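Local coordinates for protein NAD nucleotidase (Haemophilus influenzae, PDB 3ZU0) that degrades NAD to adenosine and nicotinamide riboside, acting both as a pyrophosphatase and as a 5'-nucleotidase that is most active on 5'-AMP, at residues F98-H103 and I121-A126; I156-V161 and L200-G205; A204-N209 and S227-G232; I219-T224 and L274-S279. All coordinates share one frame; numbering follows the deposited sequence.

Contact 1 (F98-H103 and I121-A126). With ZN (zinc ion), chain C; A12 (phosphomethylphosphonic acid adenosyl ester), chain F; PO4 (phosphate ion), chain E.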
loop_
_atom_site.group_PDB
_atom_site.type_symbol
_atom_site.label_atom_id
_atom_site.label_comp_id
_atom_site.label_asym_id
_atom_site.label_seq_id
_atom_site.Cartn_x
_atom_site.Cartn_y
_atom_site.Cartn_z
ATOM N N PHE A 98 20.872 -4.387 -9.108
ATOM C CA PHE A 98 20.948 -3.239 -8.214
ATOM C C PHE A 98 19.491 -2.918 -7.892
ATOM O O PHE A 98 18.651 -2.994 -8.773
ATOM C CB PHE A 98 21.611 -2.070 -8.975
ATOM C CG PHE A 98 21.507 -0.713 -8.287
ATOM C CD1 PHE A 98 22.008 -0.514 -7.019
ATOM C CD2 PHE A 98 20.952 0.377 -8.960
ATOM C CE1 PHE A 98 21.958 0.726 -6.403
ATOM C CE2 PHE A 98 20.883 1.641 -8.359
ATOM C CZ PHE A 98 21.389 1.817 -7.069
ATOM N N THR A 99 19.178 -2.612 -6.639
ATOM C CA THR A 99 17.847 -2.127 -6.295
ATOM C C THR A 99 17.959 -0.667 -5.862
ATOM O O THR A 99 19.014 -0.220 -5.370
ATOM C CB THR A 99 17.174 -2.961 -5.183
ATOM O OG1 THR A 99 15.755 -2.774 -5.256
ATOM C CG2 THR A 99 17.651 -2.529 -3.788
ATOM N N LEU A 100 16.890 0.090 -6.067
ATOM C CA LEU A 100 16.871 1.504 -5.650
ATOM C C LEU A 100 16.710 1.664 -4.137
ATOM O O LEU A 100 15.894 0.962 -3.518
ATOM C CB LEU A 100 15.693 2.210 -6.318
ATOM C CG LEU A 100 15.557 2.112 -7.835
ATOM C CD1 LEU A 100 14.257 2.812 -8.245
ATOM C CD2 LEU A 100 16.764 2.730 -8.532
ATOM N N GLY A 101 17.475 2.583 -3.548
ATOM C CA GLY A 101 17.311 2.950 -2.158
ATOM C C GLY A 101 16.581 4.279 -1.996
ATOM O O GLY A 101 16.023 4.796 -2.948
ATOM N N ASN A 102 16.566 4.840 -0.792
ATOM C CA ASN A 102 15.903 6.123 -0.609
ATOM C C ASN A 102 16.731 7.293 -1.158
ATOM O O ASN A 102 16.193 8.210 -1.762
ATOM C CB ASN A 102 15.525 6.361 0.860
ATOM C CG ASN A 102 16.680 6.118 1.803
ATOM O OD1 ASN A 102 17.458 5.195 1.611
ATOM N ND2 ASN A 102 16.812 6.966 2.823
ATOM N N HIS A 103 18.042 7.261 -0.944
ATOM C CA HIS A 103 18.910 8.368 -1.403
ATOM C C HIS A 103 19.106 8.444 -2.904
ATOM O O HIS A 103 19.609 9.424 -3.416
ATOM C CB HIS A 103 20.245 8.367 -0.659
ATOM C CG HIS A 103 20.097 8.671 0.799
ATOM N ND1 HIS A 103 20.035 9.958 1.287
ATOM C CD2 HIS A 103 19.926 7.856 1.867
ATOM C CE1 HIS A 103 19.856 9.924 2.597
ATOM N NE2 HIS A 103 19.794 8.661 2.974
ATOM N N ILE A 121 24.049 -2.102 -15.095
ATOM C CA ILE A 121 23.553 -3.161 -14.208
ATOM C C ILE A 121 22.025 -3.175 -14.254
ATOM O O ILE A 121 21.400 -2.126 -14.141
ATOM C CB ILE A 121 23.956 -2.871 -12.736
ATOM C CG1 ILE A 121 25.459 -2.547 -12.599
ATOM C CG2 ILE A 121 23.463 -3.974 -11.805
ATOM C CD1 ILE A 121 26.411 -3.611 -13.098
ATOM N N PRO A 122 21.408 -4.358 -14.404
ATOM C CA PRO A 122 19.939 -4.358 -14.379
ATOM C C PRO A 122 19.396 -3.839 -13.048
ATOM O O PRO A 122 19.871 -4.225 -11.974
ATOM C CB PRO A 122 19.581 -5.841 -14.540
ATOM C CG PRO A 122 20.789 -6.457 -15.230
ATOM C CD PRO A 122 21.966 -5.697 -14.679
ATOM N N VAL A 123 18.386 -2.991 -13.127
ATOM C CA VAL A 123 17.822 -2.351 -11.940
ATOM C C VAL A 123 16.468 -2.995 -11.621
ATOM O O VAL A 123 15.661 -3.236 -12.520
ATOM C CB VAL A 123 17.664 -0.829 -12.145
ATOM C CG1 VAL A 123 17.166 -0.134 -10.860
ATOM C CG2 VAL A 123 18.997 -0.197 -12.592
ATOM N N LEU A 124 16.242 -3.299 -10.346
ATOM C CA LEU A 124 14.981 -3.880 -9.889
ATOM C C LEU A 124 14.356 -3.031 -8.796
ATOM O O LEU A 124 15.058 -2.569 -7.896
ATOM C CB LEU A 124 15.209 -5.282 -9.298
ATOM C CG LEU A 124 15.943 -6.347 -10.095
ATOM C CD1 LEU A 124 16.151 -7.586 -9.231
ATOM C CD2 LEU A 124 15.179 -6.678 -11.380
ATOM N N SER A 125 13.035 -2.859 -8.862
ATOM C CA SER A 125 12.266 -2.231 -7.790
ATOM C C SER A 125 10.785 -2.485 -8.022
ATOM O O SER A 125 10.197 -1.927 -8.936
ATOM C CB SER A 125 12.509 -0.714 -7.731
ATOM O OG SER A 125 11.879 -0.200 -6.570
ATOM N N ALA A 126 10.187 -3.323 -7.189
ATOM C CA ALA A 126 8.799 -3.733 -7.393
ATOM C C ALA A 126 7.759 -2.764 -6.816
ATOM O O ALA A 126 6.614 -2.745 -7.277
ATOM C CB ALA A 126 8.598 -5.122 -6.827
HETATM ZN ZN ZN C . 18.921 4.033 2.467
HETATM P PB A12 F . 22.399 9.922 5.622
HETATM O O1B A12 F . 23.560 10.288 6.621
HETATM O O2B A12 F . 22.456 10.940 4.504
HETATM O O3B A12 F . 22.591 8.564 5.067
HETATM P PA A12 F . 20.283 11.602 6.808
HETATM O O1A A12 F . 21.497 12.530 6.590
HETATM O O2A A12 F . 19.479 11.799 8.122
HETATM C C3A A12 F . 20.886 10.063 6.397
HETATM O "O5'" A12 F . 19.494 11.764 5.392
HETATM C "C5'" A12 F . 18.265 12.407 5.384
HETATM C "C4'" A12 F . 18.245 13.814 5.696
HETATM O "O4'" A12 F . 18.956 14.503 4.629
HETATM C "C3'" A12 F . 16.898 14.378 5.546
HETATM O "O3'" A12 F . 16.082 14.181 6.625
HETATM C "C2'" A12 F . 17.155 15.825 5.298
HETATM O "O2'" A12 F . 17.312 16.516 6.469
HETATM C "C1'" A12 F . 18.421 15.806 4.516
HETATM N N9 A12 F . 18.155 16.100 3.134
HETATM C C8 A12 F . 17.919 15.198 2.150
HETATM N N7 A12 F . 17.708 15.885 1.033
HETATM C C5 A12 F . 17.822 17.242 1.290
HETATM C C6 A12 F . 17.719 18.424 0.506
HETATM N N6 A12 F . 17.424 18.412 -0.863
HETATM N N1 A12 F . 17.910 19.586 1.108
HETATM C C2 A12 F . 18.168 19.667 2.405
HETATM N N3 A12 F . 18.273 18.581 3.185
HETATM C C4 A12 F . 18.102 17.370 2.636
HETATM P P PO4 E . 19.999 5.740 5.098
HETATM O O1 PO4 E . 19.760 5.060 6.437
HETATM O O2 PO4 E . 20.055 4.657 4.036
HETATM O O3 PO4 E . 18.789 6.623 4.838
HETATM O O4 PO4 E . 21.286 6.533 5.102
HETATM O O HOH W 1 14.039 -0.535 -4.666
#
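Phe98 and Leu124 join strand 97-99 to the short strand 123-124 by parallel backbone hydrogen bonds: Phe98 N gives its proton to Pro122 O at 3.0 Å, and Leu124 N gives its own to Phe98 O at 2.9 Å. The two strands, with helix 108-116 between them, form a beta-alpha-beta unit of the calcineurin-like metallophosphoesterase fold. One side-chain bond adds to these. Thr99 OG1 donates to Leu124 O over 2.7 Å, tilted 33° from the carbonyl plane, and a bridging water gives a proton to the same hydroxyl and to Leu100 O while also hydrogen-bonding Ser125 OG. Apolar contacts lie on the Phe98-Val123 face. There the Phe98 side chain runs alongside Val123, whose CG2 sits at the ring edge, 4.2 Å from CD2, while Val123 CG1, anti to its own backbone N (chi1 -176°), meets Leu100 CD2 at 3.7 Å. Past the strand end, Asn102 OD1 binds zinc at 2.1 Å. Asn102 ND2 and His103 NE2 both donate to phosphate O3, the former at 2.8 Å and nearly straight (172°). The segment after the strand thus offers one ligand to the zinc and two N-H donors to the phosphate that the same zinc binds.

Contact 2 (I156-V161 and L200-G205). With ZN (zinc ion), chain C.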
loop_
_atom_site.group_PDB
_atom_site.type_symbol
_atom_site.label_atom_id
_atom_site.label_comp_id
_atom_site.label_asym_id
_atom_site.label_seq_id
_atom_site.Cartn_x
_atom_site.Cartn_y
_atom_site.Cartn_z
ATOM N N ILE A 156 13.426 -10.205 -6.577
ATOM C CA ILE A 156 12.477 -9.090 -6.495
ATOM C C ILE A 156 13.179 -7.898 -5.842
ATOM O O ILE A 156 13.906 -8.061 -4.856
ATOM C CB ILE A 156 11.270 -9.474 -5.590
ATOM C CG1 ILE A 156 10.536 -10.702 -6.148
ATOM C CG2 ILE A 156 10.314 -8.274 -5.378
ATOM C CD1 ILE A 156 9.631 -11.419 -5.112
ATOM N N GLY A 157 12.978 -6.708 -6.390
ATOM C CA GLY A 157 13.531 -5.501 -5.783
ATOM C C GLY A 157 12.517 -4.792 -4.913
ATOM O O GLY A 157 11.305 -4.879 -5.170
ATOM N N LEU A 158 12.990 -4.049 -3.915
ATOM C CA LEU A 158 12.082 -3.353 -2.995
ATOM C C LEU A 158 12.754 -2.138 -2.352
ATOM O O LEU A 158 13.952 -2.163 -2.056
ATOM C CB LEU A 158 11.608 -4.318 -1.908
ATOM C CG LEU A 158 10.309 -3.987 -1.184
ATOM C CD1 LEU A 158 9.149 -4.103 -2.162
ATOM C CD2 LEU A 158 10.094 -4.913 0.010
ATOM N N ASP A 159 11.989 -1.068 -2.144
ATOM C CA ASP A 159 12.556 0.156 -1.587
ATOM C C ASP A 159 11.798 0.513 -0.328
ATOM O O ASP A 159 10.641 0.102 -0.147
ATOM C CB ASP A 159 12.438 1.297 -2.597
ATOM C CG ASP A 159 13.412 2.441 -2.334
ATOM O OD1 ASP A 159 14.044 2.502 -1.252
ATOM O OD2 ASP A 159 13.533 3.312 -3.226
ATOM N N THR A 160 12.451 1.277 0.545
ATOM C CA THR A 160 11.781 1.845 1.704
ATOM C C THR A 160 10.899 2.983 1.223
ATOM O O THR A 160 11.241 3.670 0.256
ATOM C CB THR A 160 12.782 2.311 2.778
ATOM O OG1 THR A 160 12.077 2.648 3.982
ATOM C CG2 THR A 160 13.610 3.498 2.309
ATOM N N VAL A 161 9.752 3.162 1.865
ATOM C CA VAL A 161 8.741 4.089 1.357
ATOM C C VAL A 161 8.723 5.431 2.070
ATOM O O VAL A 161 9.031 6.453 1.460
ATOM C CB VAL A 161 7.322 3.458 1.386
ATOM C CG1 VAL A 161 6.226 4.508 1.036
ATOM C CG2 VAL A 161 7.269 2.283 0.414
ATOM N N LEU A 200 14.827 -11.666 -2.277
ATOM C CA LEU A 200 14.306 -10.298 -2.186
ATOM C C LEU A 200 15.489 -9.367 -1.928
ATOM O O LEU A 200 16.199 -9.524 -0.930
ATOM C CB LEU A 200 13.302 -10.196 -1.023
ATOM C CG LEU A 200 12.655 -8.834 -0.741
ATOM C CD1 LEU A 200 11.782 -8.396 -1.907
ATOM C CD2 LEU A 200 11.797 -8.907 0.531
ATOM N N LEU A 201 15.718 -8.431 -2.835
ATOM C CA LEU A 201 16.826 -7.503 -2.712
ATOM C C LEU A 201 16.197 -6.198 -2.258
ATOM O O LEU A 201 15.629 -5.451 -3.056
ATOM C CB LEU A 201 17.537 -7.326 -4.063
ATOM C CG LEU A 201 18.688 -6.314 -4.068
ATOM C CD1 LEU A 201 19.772 -6.801 -3.118
ATOM C CD2 LEU A 201 19.235 -6.140 -5.493
ATOM N N SER A 202 16.272 -5.943 -0.957
ATOM C CA SER A 202 15.400 -4.969 -0.346
ATOM C C SER A 202 16.122 -3.869 0.407
ATOM O O SER A 202 16.827 -4.146 1.382
ATOM C CB SER A 202 14.466 -5.685 0.623
ATOM O OG SER A 202 13.700 -4.746 1.340
ATOM N N HIS A 203 15.912 -2.625 -0.027
ATOM C CA HIS A 203 16.375 -1.464 0.725
ATOM C C HIS A 203 15.322 -1.002 1.741
ATOM O O HIS A 203 15.280 0.157 2.142
ATOM C CB HIS A 203 16.722 -0.318 -0.231
ATOM C CG HIS A 203 17.673 0.679 0.349
ATOM N ND1 HIS A 203 19.040 0.500 0.320
ATOM C CD2 HIS A 203 17.459 1.860 0.975
ATOM C CE1 HIS A 203 19.628 1.534 0.901
ATOM N NE2 HIS A 203 18.692 2.376 1.299
ATOM N N ALA A 204 14.473 -1.904 2.194
ATOM C CA ALA A 204 13.462 -1.490 3.175
ATOM C C ALA A 204 14.046 -1.338 4.568
ATOM O O ALA A 204 13.394 -0.806 5.460
ATOM C CB ALA A 204 12.267 -2.465 3.171
ATOM N N GLY A 205 15.286 -1.778 4.765
ATOM C CA GLY A 205 15.904 -1.659 6.078
ATOM C C GLY A 205 15.746 -2.936 6.892
ATOM O O GLY A 205 14.826 -3.719 6.646
HETATM ZN ZN ZN C . 18.921 4.033 2.467
#
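His203 and Asp159 lie side by side near the ends of parallel strands 198-203 and 151-159, neighbours in the six-stranded mixed sheet of the metallophosphoesterase domain. From the base outward, His203 CB rests 3.8 Å from Leu158 O and 4.0 Å from Asp159 OD1. With CG anti to the backbone N (chi1 -157°), the ring projects from the face that also carries Asp159 and Leu201. Its CD2 passes 4.1 Å from Asp159 OD1, the carboxylate plane turned 82° from that of the ring, and Thr160 CG2 stands at the ring edge. ND1 is hydrogen-bonded to Ala68 O, and at the tip NE2 binds zinc at 2.0 Å, a metal also held by Asp70, Asn102 and Asp226.

The backbone behind this residue is pinned by His203 N donating to Leu158 O and, farther back, by the nearly straight bond from Leu201 N to Ile156 O (2.7 Å, 171°). On the face of Ile156 and Leu200, Leu200 CD1 packs against Ile156 CG2 at 3.8 Å. Ser202 OG lies 3.8 Å from Leu158 CD2, accepts from Ala204 N in an ST turn, and is hydrogen-bonded to Asn209 as well. With NE2 on the metal and ND1 bonded to a main-chain carbonyl, the imidazole is fixed in rotation; the Ala68 carbonyl would probably strengthen NE2 as a zinc donor.

Contact 3 (A204-N209 and S227-G232). With ZN (zinc ion), chain D.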
loop_
_atom_site.group_PDB
_atom_site.type_symbol
_atom_site.label_atom_id
_atom_site.label_comp_id
_atom_site.label_asym_id
_atom_site.label_seq_id
_atom_site.Cartn_x
_atom_site.Cartn_y
_atom_site.Cartn_z
ATOM N N ALA A 204 14.473 -1.904 2.194
ATOM C CA ALA A 204 13.462 -1.490 3.175
ATOM C C ALA A 204 14.046 -1.338 4.568
ATOM O O ALA A 204 13.394 -0.806 5.460
ATOM C CB ALA A 204 12.267 -2.465 3.171
ATOM N N GLY A 205 15.286 -1.778 4.765
ATOM C CA GLY A 205 15.904 -1.659 6.078
ATOM C C GLY A 205 15.746 -2.936 6.892
ATOM O O GLY A 205 14.826 -3.719 6.646
ATOM N N SER A 206 16.645 -3.152 7.848
ATOM C CA SER A 206 16.658 -4.389 8.618
ATOM C C SER A 206 15.366 -4.627 9.403
ATOM O O SER A 206 14.897 -5.759 9.478
ATOM C CB SER A 206 17.872 -4.454 9.558
ATOM O OG SER A 206 19.063 -4.776 8.850
ATOM N N GLU A 207 14.803 -3.570 9.983
ATOM C CA GLU A 207 13.584 -3.692 10.789
ATOM C C GLU A 207 12.403 -4.213 9.956
ATOM O O GLU A 207 11.694 -5.143 10.360
ATOM C CB GLU A 207 13.208 -2.353 11.440
ATOM C CG GLU A 207 12.009 -2.472 12.384
ATOM C CD GLU A 207 11.562 -1.138 12.992
ATOM O OE1 GLU A 207 12.007 -0.073 12.501
ATOM O OE2 GLU A 207 10.765 -1.156 13.963
ATOM N N LYS A 208 12.193 -3.602 8.797
ATOM C CA LYS A 208 11.106 -4.014 7.915
ATOM C C LYS A 208 11.376 -5.373 7.229
ATOM O O LYS A 208 10.458 -6.181 7.059
ATOM C CB LYS A 208 10.836 -2.932 6.876
ATOM C CG LYS A 208 9.817 -3.332 5.830
ATOM C CD LYS A 208 8.450 -3.487 6.438
ATOM C CE LYS A 208 8.035 -2.190 7.094
ATOM N NZ LYS A 208 6.656 -2.287 7.651
ATOM N N ASN A 209 12.624 -5.623 6.839
ATOM C CA ASN A 209 12.983 -6.902 6.220
ATOM C C ASN A 209 12.831 -8.079 7.193
ATOM O O ASN A 209 12.484 -9.185 6.787
ATOM C CB ASN A 209 14.406 -6.878 5.656
ATOM C CG ASN A 209 14.505 -6.072 4.380
ATOM O OD1 ASN A 209 13.498 -5.734 3.777
ATOM N ND2 ASN A 209 15.721 -5.785 3.949
ATOM N N SER A 227 19.732 0.122 6.563
ATOM C CA SER A 227 19.969 0.314 7.991
ATOM C C SER A 227 21.460 0.480 8.327
ATOM O O SER A 227 21.817 0.943 9.409
ATOM C CB SER A 227 19.301 -0.790 8.827
ATOM O OG SER A 227 19.482 -2.081 8.240
ATOM N N HIS A 228 22.329 0.130 7.388
ATOM C CA HIS A 228 23.764 0.283 7.607
ATOM C C HIS A 228 24.300 -0.593 8.749
ATOM O O HIS A 228 25.366 -0.301 9.293
ATOM C CB HIS A 228 24.141 1.749 7.883
ATOM C CG HIS A 228 23.881 2.685 6.737
ATOM N ND1 HIS A 228 24.468 3.931 6.653
ATOM C CD2 HIS A 228 23.086 2.572 5.646
ATOM C CE1 HIS A 228 24.049 4.543 5.559
ATOM N NE2 HIS A 228 23.210 3.739 4.928
ATOM N N TYR A 229 23.592 -1.667 9.102
ATOM C CA TYR A 229 24.066 -2.554 10.176
ATOM C C TYR A 229 25.148 -3.526 9.724
ATOM O O TYR A 229 25.012 -4.223 8.705
ATOM C CB TYR A 229 22.935 -3.393 10.775
ATOM C CG TYR A 229 21.834 -2.619 11.467
ATOM C CD1 TYR A 229 22.035 -1.316 11.927
ATOM C CD2 TYR A 229 20.587 -3.210 11.672
ATOM C CE1 TYR A 229 21.008 -0.626 12.559
ATOM C CE2 TYR A 229 19.565 -2.527 12.299
ATOM C CZ TYR A 229 19.776 -1.243 12.733
ATOM O OH TYR A 229 18.744 -0.586 13.359
ATOM N N LEU A 230 26.202 -3.612 10.524
ATOM C CA LEU A 230 27.192 -4.662 10.371
ATOM C C LEU A 230 26.603 -5.981 10.907
ATOM O O LEU A 230 26.286 -6.093 12.084
ATOM C CB LEU A 230 28.469 -4.275 11.139
ATOM C CG LEU A 230 29.584 -5.322 11.213
ATOM C CD1 LEU A 230 29.907 -5.854 9.817
ATOM C CD2 LEU A 230 30.841 -4.768 11.894
ATOM N N TYR A 231 26.413 -6.958 10.027
ATOM C CA TYR A 231 26.060 -8.307 10.433
ATOM C C TYR A 231 27.369 -9.059 10.490
ATOM O O TYR A 231 28.127 -9.056 9.509
ATOM C CB TYR A 231 25.167 -8.973 9.396
ATOM C CG TYR A 231 23.712 -8.538 9.437
ATOM C CD1 TYR A 231 23.361 -7.192 9.388
ATOM C CD2 TYR A 231 22.690 -9.482 9.504
ATOM C CE1 TYR A 231 21.999 -6.789 9.404
ATOM C CE2 TYR A 231 21.350 -9.101 9.529
ATOM C CZ TYR A 231 21.011 -7.756 9.473
ATOM O OH TYR A 231 19.675 -7.402 9.498
ATOM N N GLY A 232 27.650 -9.690 11.625
ATOM C CA GLY A 232 28.983 -10.197 11.857
ATOM C C GLY A 232 29.097 -11.518 12.571
ATOM O O GLY A 232 28.226 -12.377 12.482
HETATM ZN ZN ZN D . 22.087 4.327 3.255
#
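Ser206 OG and Ser227 OG are brought within 2.8 Å of each other by their first torsions: Ser206 turns its hydroxyl beside its own backbone N (chi1 -77°), whereas that of Ser227 sits between backbone N and carbonyl carbon (chi1 43°). The contact joins the first turn of helix 206-215 to the loop leading into strand 230-232, within the metallophosphoesterase fold. Gly205 occupies the N-cap position, with backbone angles (phi 95°) that suit glycine, and its carbonyl accepts the first helical bond from Asn209 N. Ser206 N donates to Ser227 OG at 3.1 Å, so that a side chain from the loop takes up an N-H at the start of the helix. Ser227 OG is also hydrogen-bonded to the Glu263 carboxylate, whose other oxygen takes the N-H of His228. The latter residue turns away from the helix, and its NE2 binds the second zinc at 2.1 Å; the loop therefore ties this metal ligand's backbone to the helix start through Ser227 and Glu263. The Tyr229 ring lies across Ser227, whose CB stands 3.8 Å above the ring centre, and Tyr229 CD2 comes within 3.6 Å of Ser206 OG. From the strand, the Tyr231 hydroxyl reaches Ser206 OG in a hydrogen bond of 2.8 Å between OH and OG.

Contact 4 (I219-T224 and L274-S279)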
loop_
_atom_site.group_PDB
_atom_site.type_symbol
_atom_site.label_atom_id
_atom_site.label_comp_id
_atom_site.label_asym_id
_atom_site.label_seq_id
_atom_site.Cartn_x
_atom_site.Cartn_y
_atom_site.Cartn_z
ATOM N N ILE A 219 9.465 -16.367 0.499
ATOM C CA ILE A 219 10.713 -15.623 0.265
ATOM C C ILE A 219 11.821 -16.273 1.071
ATOM O O ILE A 219 11.676 -16.461 2.279
ATOM C CB ILE A 219 10.570 -14.123 0.621
ATOM C CG1 ILE A 219 9.595 -13.441 -0.341
ATOM C CG2 ILE A 219 11.921 -13.424 0.537
ATOM C CD1 ILE A 219 9.227 -12.010 0.036
ATOM N N ASP A 220 12.907 -16.646 0.394
ATOM C CA ASP A 220 13.965 -17.462 0.998
ATOM C C ASP A 220 15.129 -16.664 1.600
ATOM O O ASP A 220 15.652 -16.998 2.661
ATOM C CB ASP A 220 14.489 -18.447 -0.047
ATOM C CG ASP A 220 13.434 -19.457 -0.444
ATOM O OD1 ASP A 220 12.913 -20.143 0.469
ATOM O OD2 ASP A 220 13.091 -19.530 -1.643
ATOM N N VAL A 221 15.527 -15.603 0.925
ATOM C CA VAL A 221 16.675 -14.817 1.363
ATOM C C VAL A 221 16.329 -13.356 1.125
ATOM O O VAL A 221 15.795 -13.021 0.070
ATOM C CB VAL A 221 17.949 -15.186 0.543
ATOM C CG1 VAL A 221 19.158 -14.381 1.015
ATOM C CG2 VAL A 221 18.246 -16.679 0.626
ATOM N N ILE A 222 16.609 -12.506 2.114
ATOM C CA ILE A 222 16.405 -11.083 1.994
ATOM C C ILE A 222 17.737 -10.344 2.193
ATOM O O ILE A 222 18.244 -10.211 3.315
ATOM C CB ILE A 222 15.343 -10.573 2.995
ATOM C CG1 ILE A 222 14.092 -11.485 2.943
ATOM C CG2 ILE A 222 15.017 -9.094 2.700
ATOM C CD1 ILE A 222 12.968 -11.116 3.944
ATOM N N VAL A 223 18.302 -9.897 1.080
ATOM C CA VAL A 223 19.567 -9.175 1.060
ATOM C C VAL A 223 19.237 -7.727 1.337
ATOM O O VAL A 223 18.484 -7.082 0.599
ATOM C CB VAL A 223 20.236 -9.313 -0.298
ATOM C CG1 VAL A 223 21.595 -8.514 -0.348
ATOM C CG2 VAL A 223 20.390 -10.811 -0.659
ATOM N N THR A 224 19.802 -7.213 2.414
ATOM C CA THR A 224 19.266 -6.019 3.045
ATOM C C THR A 224 20.069 -4.745 2.752
ATOM O O THR A 224 21.305 -4.780 2.660
ATOM C CB THR A 224 19.180 -6.234 4.555
ATOM O OG1 THR A 224 18.137 -7.183 4.827
ATOM C CG2 THR A 224 18.856 -4.910 5.277
ATOM N N LEU A 274 27.532 -15.295 1.090
ATOM C CA LEU A 274 26.624 -16.279 1.671
ATOM C C LEU A 274 26.361 -17.370 0.652
ATOM O O LEU A 274 25.836 -17.111 -0.434
ATOM C CB LEU A 274 25.310 -15.619 2.107
ATOM C CG LEU A 274 24.326 -16.557 2.818
ATOM C CD1 LEU A 274 24.737 -16.795 4.289
ATOM C CD2 LEU A 274 22.940 -15.983 2.750
ATOM N N GLY A 275 26.751 -18.589 0.999
ATOM C CA GLY A 275 26.496 -19.734 0.149
ATOM C C GLY A 275 25.198 -20.362 0.615
ATOM O O GLY A 275 25.046 -20.691 1.786
ATOM N N VAL A 276 24.260 -20.508 -0.306
ATOM C CA VAL A 276 22.922 -20.991 0.001
ATOM C C VAL A 276 22.622 -22.239 -0.852
ATOM O O VAL A 276 22.816 -22.227 -2.066
ATOM C CB VAL A 276 21.857 -19.902 -0.269
ATOM C CG1 VAL A 276 20.471 -20.387 0.156
ATOM C CG2 VAL A 276 22.203 -18.623 0.489
ATOM N N LYS A 277 22.197 -23.317 -0.201
ATOM C CA LYS A 277 21.704 -24.497 -0.903
ATOM C C LYS A 277 20.183 -24.542 -0.850
ATOM O O LYS A 277 19.593 -24.419 0.217
ATOM C CB LYS A 277 22.280 -25.771 -0.291
ATOM C CG LYS A 277 21.774 -27.042 -0.948
ATOM C CD LYS A 277 22.559 -28.241 -0.458
ATOM C CE LYS A 277 24.054 -27.952 -0.483
ATOM N NZ LYS A 277 24.878 -29.113 -0.014
ATOM N N PHE A 278 19.551 -24.717 -2.001
ATOM C CA PHE A 278 18.106 -24.840 -2.055
ATOM C C PHE A 278 17.717 -26.292 -2.360
ATOM O O PHE A 278 18.208 -26.881 -3.312
ATOM C CB PHE A 278 17.527 -23.941 -3.146
ATOM C CG PHE A 278 17.708 -22.461 -2.907
ATOM C CD1 PHE A 278 16.738 -21.723 -2.231
ATOM C CD2 PHE A 278 18.822 -21.800 -3.398
ATOM C CE1 PHE A 278 16.885 -20.351 -2.032
ATOM C CE2 PHE A 278 18.986 -20.431 -3.196
ATOM C CZ PHE A 278 18.002 -19.701 -2.514
ATOM N N SER A 279 16.848 -26.875 -1.545
ATOM C CA SER A 279 16.329 -28.205 -1.836
ATOM C C SER A 279 15.459 -28.169 -3.096
ATOM O O SER A 279 15.157 -27.091 -3.621
ATOM C CB SER A 279 15.505 -28.701 -0.660
ATOM O OG SER A 279 14.302 -27.962 -0.545
#
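Asp220 meets the Phe278 ring at its edge, CB lying near the ring plane and 3.6 Å from CE1. Both side chains place CG beside the backbone N and opposite the carbonyl carbon. The carboxylate plane stands 71° from the ring, and Asp220 OD2 is 3.9 Å from Phe278 CE1. This oxygen also accepts a hydrogen bond from Ile198 N, a backbone group of the adjoining strand, which gives the buried acid a polar partner while its methylene is spent on the aromatic edge. Val276 CG1 of the same strand as Phe278 sits 3.6 Å above one face of the ring, offset toward the rim.

Strands 221-224 and 270-278 belong to different sheets, and their axes run nearly antiparallel (162°) at 11.1 Å, a separation bridged by side chains alone. This is the packing of the two central sheets against each other in the beta-sandwich of the calcineurin-like phosphoesterase fold. Val221 touches three residues of 274-279. Its CG1, anti to the backbone N (chi1 -179°), approaches Leu274 CD2 at 4.5 Å, while CG2 takes the other direction and meets Val276 CG1 at 4.3 Å and Phe278 CZ at 4.4 Å. Ile15 of strand 11-18 touches both Val221 and Val276, drawing the strand next to 270-278 into the same apolar layer.

Contacts 1 and 2 meet at one zinc: their centres are 8 Å apart, and Asn102 OD1 and His203 NE2, both ligands of that metal, lie 3.1 Å from each other. Just past strand 123-124, Ala126 N probably hydrogen-bonds Gly157 O of strand 151-159 (2.8 Å). Contact 3 continues from contact 2 through the shared Ala204 and Gly205, and carries His228 to the second zinc. Asn209 links it both ways, with OD1 2.6 Å from Ser202 OG and ND2 2.9 Å from Thr224 OG1. Contact 4, whose centre is 15 Å from that of contact 2, is remote from the metals, yet its strand 221-224 pairs directly with strand 198-203.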